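Local coordinates for protein cytosolic IMP-GMP specific 5'-nucleotidase (Legionella pneumophila subsp. pneumophila, PDB 4OHF) that probably hydrolyses the 5'-phosphate of purine nucleoside monophosphates such as IMP and GMP, using a magnesium ion held in a HAD-type active site, at residues M24-L28 with Y300-H304; I29-N35 with K183-E188. All blocks are in the same frame, centred on the assembly; numbering follows the deposited sequence.

Contact 1. Residues M24-L28 with Y300-H304. With MG (magnesium ion), chain J; PO4 (phosphate ion), chain H.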
loop_
_atom_site.group_PDB
_atom_site.type_symbol
_atom_site.label_atom_id
_atom_site.label_comp_id
_atom_site.label_asym_id
_atom_site.label_seq_id
_atom_site.Cartn_x
_atom_site.Cartn_y
_atom_site.Cartn_z
ATOM N N MET B 24 -9.078 -31.809 5.007
ATOM C CA MET B 24 -8.810 -33.129 5.585
ATOM C C MET B 24 -8.171 -33.142 6.978
ATOM O O MET B 24 -8.810 -33.540 7.954
ATOM C CB MET B 24 -7.954 -33.977 4.642
ATOM C CG MET B 24 -7.586 -35.314 5.235
ATOM S SD MET B 24 -6.574 -36.390 4.169
ATOM C CE MET B 24 -4.975 -35.625 4.305
ATOM N N ASP B 25 -6.916 -32.724 7.080
ATOM C CA ASP B 25 -6.237 -32.734 8.365
ATOM C C ASP B 25 -6.820 -31.743 9.366
ATOM O O ASP B 25 -6.710 -30.537 9.191
ATOM C CB ASP B 25 -4.738 -32.485 8.168
ATOM C CG ASP B 25 -4.052 -33.615 7.403
ATOM O OD1 ASP B 25 -4.034 -34.766 7.893
ATOM O OD2 ASP B 25 -3.534 -33.353 6.300
ATOM N N HIS B 26 -7.458 -32.280 10.403
ATOM C CA HIS B 26 -8.095 -31.530 11.496
ATOM C C HIS B 26 -9.560 -31.170 11.278
ATOM O O HIS B 26 -10.201 -30.646 12.188
ATOM C CB HIS B 26 -7.304 -30.271 11.866
ATOM C CG HIS B 26 -5.895 -30.548 12.281
ATOM N ND1 HIS B 26 -4.820 -30.393 11.430
ATOM C CD2 HIS B 26 -5.386 -31.028 13.442
ATOM C CE1 HIS B 26 -3.712 -30.768 12.045
ATOM N NE2 HIS B 26 -4.027 -31.156 13.267
ATOM N N THR B 27 -10.101 -31.433 10.089
ATOM C CA THR B 27 -11.516 -31.156 9.874
ATOM C C THR B 27 -12.199 -32.506 9.701
ATOM O O THR B 27 -12.869 -32.979 10.617
ATOM C CB THR B 27 -11.769 -30.250 8.643
ATOM O OG1 THR B 27 -11.175 -28.969 8.867
ATOM C CG2 THR B 27 -13.264 -30.053 8.417
ATOM N N LEU B 28 -12.009 -33.136 8.544
ATOM C CA LEU B 28 -12.602 -34.450 8.272
ATOM C C LEU B 28 -11.968 -35.536 9.125
ATOM O O LEU B 28 -12.653 -36.444 9.586
ATOM C CB LEU B 28 -12.433 -34.835 6.802
ATOM C CG LEU B 28 -12.795 -36.270 6.410
ATOM C CD1 LEU B 28 -14.258 -36.584 6.731
ATOM C CD2 LEU B 28 -12.531 -36.432 4.926
ATOM N N TYR B 300 -17.465 -24.832 2.071
ATOM C CA TYR B 300 -16.156 -25.348 2.410
ATOM C C TYR B 300 -16.013 -25.273 3.931
ATOM O O TYR B 300 -16.331 -24.249 4.542
ATOM C CB TYR B 300 -15.056 -24.527 1.738
ATOM C CG TYR B 300 -13.686 -24.753 2.349
ATOM C CD1 TYR B 300 -13.098 -23.791 3.168
ATOM C CD2 TYR B 300 -13.008 -25.951 2.153
ATOM C CE1 TYR B 300 -11.863 -24.023 3.781
ATOM C CE2 TYR B 300 -11.782 -26.196 2.759
ATOM C CZ TYR B 300 -11.209 -25.233 3.575
ATOM O OH TYR B 300 -10.001 -25.497 4.196
ATOM N N ILE B 301 -15.555 -26.361 4.537
ATOM C CA ILE B 301 -15.373 -26.397 5.977
ATOM C C ILE B 301 -13.919 -26.637 6.326
ATOM O O ILE B 301 -13.338 -27.649 5.911
ATOM C CB ILE B 301 -16.209 -27.509 6.633
ATOM C CG1 ILE B 301 -17.670 -27.376 6.196
ATOM C CG2 ILE B 301 -16.097 -27.403 8.155
ATOM C CD1 ILE B 301 -18.570 -28.474 6.683
ATOM N N GLY B 302 -13.338 -25.704 7.082
ATOM C CA GLY B 302 -11.946 -25.808 7.499
ATOM C C GLY B 302 -11.798 -25.788 9.017
ATOM O O GLY B 302 -12.802 -25.754 9.746
ATOM N N ASP B 303 -10.556 -25.802 9.499
ATOM C CA ASP B 303 -10.293 -25.789 10.934
ATOM C C ASP B 303 -9.546 -24.549 11.404
ATOM O O ASP B 303 -9.480 -24.283 12.596
ATOM C CB ASP B 303 -9.511 -27.034 11.346
ATOM C CG ASP B 303 -8.400 -27.361 10.381
ATOM O OD1 ASP B 303 -8.654 -28.092 9.411
ATOM O OD2 ASP B 303 -7.276 -26.877 10.574
ATOM N N HIS B 304 -8.977 -23.791 10.475
ATOM C CA HIS B 304 -8.274 -22.563 10.846
ATOM C C HIS B 304 -8.449 -21.467 9.801
ATOM O O HIS B 304 -8.560 -21.765 8.624
ATOM C CB HIS B 304 -6.777 -22.848 11.105
ATOM C CG HIS B 304 -6.522 -23.589 12.389
ATOM N ND1 HIS B 304 -6.653 -24.959 12.501
ATOM C CD2 HIS B 304 -6.214 -23.141 13.632
ATOM C CE1 HIS B 304 -6.440 -25.321 13.754
ATOM N NE2 HIS B 304 -6.173 -24.236 14.461
HETATM MG MG MG J . -6.953 -28.690 8.136
HETATM P P PO4 H . -5.320 -30.045 5.208
HETATM O O1 PO4 H . -3.876 -30.397 5.248
HETATM O O2 PO4 H . -5.742 -29.492 6.512
HETATM O O3 PO4 H . -6.120 -31.264 4.910
HETATM O O4 PO4 H . -5.546 -29.018 4.160
HETATM O O HOH W 1 -5.187 -27.589 8.114
#
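The magnesium site of a HAD-type phosphohydrolase lies between residues 24-28 and 300-304, where Asp-25 and Asp-303 reach the same ion. Asp-25 binds it through its backbone O at 2.1 Å, Asp-303 through side-chain OD1 at 2.2 Å. A phosphate oxygen, O2, and a water are further ligands, and Asp-23 also binds the metal. Asp-303 OD1 has a second partner: Thr-27 OG1 donates to its anti lone pair over 2.7 Å. With chi1 at 43°, Asp-303 CG sits between its own backbone N and carbonyl carbon, close to His-26 CB (3.4 Å). The other oxygen, OD2, accepts a nearly straight bond (172°) from His-304 ND1, OD2 lying in the imidazole plane. Metal and hydroxyl on OD1 and imidazole on OD2 together probably hold the carboxylate's rotation. Asp-25 N donates to phosphate O3 at 2.7 Å; the phosphate probably comes from the crystallisation liquor, and its position is consistent with that of a substrate phosphoryl group. Asp-25 OD1 turns to Tyr-31 OH and OD2 to Ser-211. Thr-27 CG2 packs on Ile-301 CG2 at 3.9 Å. Helix 24-28 follows strand 19-22, the parallel neighbour of strand 298-302; helices 213-224 and 434-438 flank it.

Contact 2. Residues I29-N35 with K183-E188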
loop_
_atom_site.group_PDB
_atom_site.type_symbol
_atom_site.label_atom_id
_atom_site.label_comp_id
_atom_site.label_asym_id
_atom_site.label_seq_id
_atom_site.Cartn_x
_atom_site.Cartn_y
_atom_site.Cartn_z
ATOM N N ILE B 29 -10.653 -35.456 9.305
ATOM C CA ILE B 29 -9.934 -36.431 10.113
ATOM C C ILE B 29 -9.438 -35.775 11.399
ATOM O O ILE B 29 -8.659 -34.828 11.367
ATOM C CB ILE B 29 -8.759 -37.005 9.316
ATOM C CG1 ILE B 29 -9.317 -37.865 8.181
ATOM C CG2 ILE B 29 -7.846 -37.821 10.214
ATOM C CD1 ILE B 29 -8.263 -38.410 7.238
ATOM N N ARG B 30 -9.891 -36.277 12.540
ATOM C CA ARG B 30 -9.492 -35.685 13.817
ATOM C C ARG B 30 -8.127 -36.136 14.351
ATOM O O ARG B 30 -7.730 -37.295 14.217
ATOM C CB ARG B 30 -10.581 -35.936 14.869
ATOM C CG ARG B 30 -11.261 -34.667 15.374
ATOM C CD ARG B 30 -12.770 -34.731 15.285
ATOM N NE ARG B 30 -13.345 -35.834 16.057
ATOM C CZ ARG B 30 -13.241 -35.992 17.375
ATOM N NH1 ARG B 30 -12.574 -35.111 18.108
ATOM N NH2 ARG B 30 -13.807 -37.044 17.956
ATOM N N TYR B 31 -7.406 -35.189 14.942
ATOM C CA TYR B 31 -6.097 -35.453 15.525
ATOM C C TYR B 31 -6.107 -35.160 17.012
ATOM O O TYR B 31 -6.869 -34.320 17.489
ATOM C CB TYR B 31 -5.019 -34.569 14.888
ATOM C CG TYR B 31 -4.546 -35.010 13.522
ATOM C CD1 TYR B 31 -3.443 -35.848 13.386
ATOM C CD2 TYR B 31 -5.180 -34.559 12.365
ATOM C CE1 TYR B 31 -2.978 -36.225 12.130
ATOM C CE2 TYR B 31 -4.727 -34.930 11.112
ATOM C CZ TYR B 31 -3.623 -35.765 11.002
ATOM O OH TYR B 31 -3.171 -36.147 9.762
ATOM N N ASN B 32 -5.247 -35.861 17.733
ATOM C CA ASN B 32 -5.086 -35.658 19.163
ATOM C C ASN B 32 -4.285 -34.353 19.296
ATOM O O ASN B 32 -3.061 -34.345 19.119
ATOM C CB ASN B 32 -4.295 -36.823 19.745
ATOM C CG ASN B 32 -4.137 -36.725 21.231
ATOM O OD1 ASN B 32 -3.582 -35.752 21.760
ATOM N ND2 ASN B 32 -4.630 -37.737 21.930
ATOM N N SER B 33 -4.979 -33.256 19.593
ATOM C CA SER B 33 -4.345 -31.946 19.695
ATOM C C SER B 33 -3.062 -31.842 20.510
ATOM O O SER B 33 -2.063 -31.317 20.023
ATOM C CB SER B 33 -5.349 -30.915 20.214
ATOM O OG SER B 33 -6.279 -30.560 19.210
ATOM N N LYS B 34 -3.091 -32.320 21.746
ATOM C CA LYS B 34 -1.922 -32.247 22.607
ATOM C C LYS B 34 -0.751 -32.966 21.963
ATOM O O LYS B 34 0.314 -32.382 21.771
ATOM C CB LYS B 34 -2.234 -32.875 23.961
ATOM C CG LYS B 34 -1.801 -32.033 25.149
ATOM C CD LYS B 34 -0.475 -32.462 25.751
ATOM C CE LYS B 34 -0.576 -33.804 26.470
ATOM N NZ LYS B 34 -0.742 -34.968 25.538
ATOM N N ASN B 35 -0.951 -34.229 21.617
ATOM C CA ASN B 35 0.120 -34.992 21.008
ATOM C C ASN B 35 0.651 -34.360 19.734
ATOM O O ASN B 35 1.867 -34.305 19.517
ATOM C CB ASN B 35 -0.333 -36.421 20.720
ATOM C CG ASN B 35 -0.600 -37.201 21.981
ATOM O OD1 ASN B 35 -0.037 -36.902 23.034
ATOM N ND2 ASN B 35 -1.453 -38.215 21.885
ATOM N N LYS B 183 -1.625 -42.998 17.712
ATOM C CA LYS B 183 -1.283 -42.058 18.763
ATOM C C LYS B 183 -1.660 -40.638 18.318
ATOM O O LYS B 183 -1.830 -39.749 19.146
ATOM C CB LYS B 183 0.217 -42.110 19.053
ATOM C CG LYS B 183 0.695 -41.034 20.021
ATOM C CD LYS B 183 2.202 -40.882 20.007
ATOM C CE LYS B 183 2.633 -39.787 20.982
ATOM N NZ LYS B 183 4.113 -39.600 20.959
ATOM N N TYR B 184 -1.799 -40.434 17.011
ATOM C CA TYR B 184 -2.108 -39.106 16.494
ATOM C C TYR B 184 -3.506 -38.867 15.952
ATOM O O TYR B 184 -4.096 -37.828 16.241
ATOM C CB TYR B 184 -1.064 -38.704 15.453
ATOM C CG TYR B 184 0.277 -38.431 16.085
ATOM C CD1 TYR B 184 0.474 -37.298 16.887
ATOM C CD2 TYR B 184 1.335 -39.320 15.925
ATOM C CE1 TYR B 184 1.691 -37.059 17.513
ATOM C CE2 TYR B 184 2.559 -39.095 16.548
ATOM C CZ TYR B 184 2.732 -37.961 17.341
ATOM O OH TYR B 184 3.946 -37.725 17.957
ATOM N N VAL B 185 -4.057 -39.807 15.193
ATOM C CA VAL B 185 -5.397 -39.591 14.652
ATOM C C VAL B 185 -6.521 -40.314 15.395
ATOM O O VAL B 185 -6.427 -41.492 15.723
ATOM C CB VAL B 185 -5.459 -39.917 13.119
ATOM C CG1 VAL B 185 -4.170 -40.530 12.663
ATOM C CG2 VAL B 185 -6.645 -40.826 12.797
ATOM N N ILE B 186 -7.586 -39.568 15.664
ATOM C CA ILE B 186 -8.746 -40.081 16.366
ATOM C C ILE B 186 -9.776 -40.563 15.355
ATOM O O ILE B 186 -10.089 -39.868 14.393
ATOM C CB ILE B 186 -9.398 -38.978 17.238
ATOM C CG1 ILE B 186 -8.431 -38.506 18.311
ATOM C CG2 ILE B 186 -10.643 -39.501 17.907
ATOM C CD1 ILE B 186 -8.942 -37.328 19.101
ATOM N N ARG B 187 -10.297 -41.762 15.576
ATOM C CA ARG B 187 -11.312 -42.333 14.700
ATOM C C ARG B 187 -12.691 -42.073 15.292
ATOM O O ARG B 187 -12.858 -42.015 16.508
ATOM C CB ARG B 187 -11.080 -43.829 14.549
ATOM C CG ARG B 187 -9.875 -44.175 13.686
ATOM C CD ARG B 187 -9.348 -45.563 14.014
ATOM N NE ARG B 187 -8.864 -46.257 12.824
ATOM C CZ ARG B 187 -8.274 -47.446 12.845
ATOM N NH1 ARG B 187 -8.089 -48.074 14.004
ATOM N NH2 ARG B 187 -7.882 -48.010 11.708
ATOM N N GLU B 188 -13.684 -41.905 14.436
ATOM C CA GLU B 188 -15.028 -41.620 14.913
ATOM C C GLU B 188 -16.063 -42.140 13.934
ATOM O O GLU B 188 -16.196 -41.614 12.831
ATOM C CB GLU B 188 -15.203 -40.101 15.108
ATOM C CG GLU B 188 -16.635 -39.646 15.415
ATOM C CD GLU B 188 -16.777 -38.126 15.521
ATOM O OE1 GLU B 188 -17.917 -37.647 15.705
ATOM O OE2 GLU B 188 -15.755 -37.411 15.427
#
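Residues 30-31 and 185-186 form a short, weakly bonded antiparallel ribbon, its pairing clearest at Tyr-31 and Val-185, a non-hydrogen-bonded pair. Two backbone bonds lie on either side of that pair: Ile-186 N to Arg-30 O and Asn-32 N to Tyr-184 O, each 2.7 Å. The CA of Tyr-31 also approaches Tyr-184 O at 3.2 Å in a CA-H...O contact.

On the face of Arg-30 and Ile-186, the arginine chain bends at chi2 and chi3 and brings NE to Glu-188 OE2 at 2.9 Å, a salt bridge supplemented by a weak bond from NH2. The guanidinium and carboxylate planes stand almost perpendicular, 89° apart: NE and NH2 both converge on the single oxygen OE2, and the pair is not a coplanar, two-oxygen one. Ile-186 CG2 lies over a guanidinium face, 4.0 Å from NH2. On the face of Tyr-31 and Val-185, Val-185 CG2 also meets Ile-29 CG2, and Tyr-31 CD1 packs near Tyr-184 CB.

Beyond the ribbon, Asn-35 ND2 donates to Lys-183 O at 3.2 Å, in the carbonyl plane. Asn-35 O meets the edge of the Tyr-184 ring, 3.4 Å from CE1. Asn-32 CG is anti to its backbone N (chi1 -177°), a setting that lets OD1 accept from Asn-35 N and N-cap helix 33-51. The paired backbone and the Asn-35 amide thus tie the start of helix 33-51 to the end of helix 181-184.

Farther out, Tyr-31 OH hydrogen-bonds to Tyr-215 as well as to Asp-25, and Glu-188 OE1 to Ser-435 OG. With its two carboxylate oxygens divided between serine and arginine, Glu-188 is probably stabilised as an anion.

From the N terminus, strand 19-22 leads into helix 24-28 of contact 1, and strand 30-31 of contact 2 follows directly. The chain then passes through helix 33-51 and much intervening structure before 183-188 returns to close contact 2. Only later does strand 298-302 bring 300-304 back to the metal, so the loop of contact 2 nests inside that of contact 1. Contact 1 ties the turn after one central strand to the end of its neighbour; contact 2 ties the segment leading into helix 33-51 to the end of helix 181-184, ahead of helix 189-200. The two meet through Asp-25 and Tyr-31, with His-26 CD2 packing at 3.7 Å from Tyr-31 CD2.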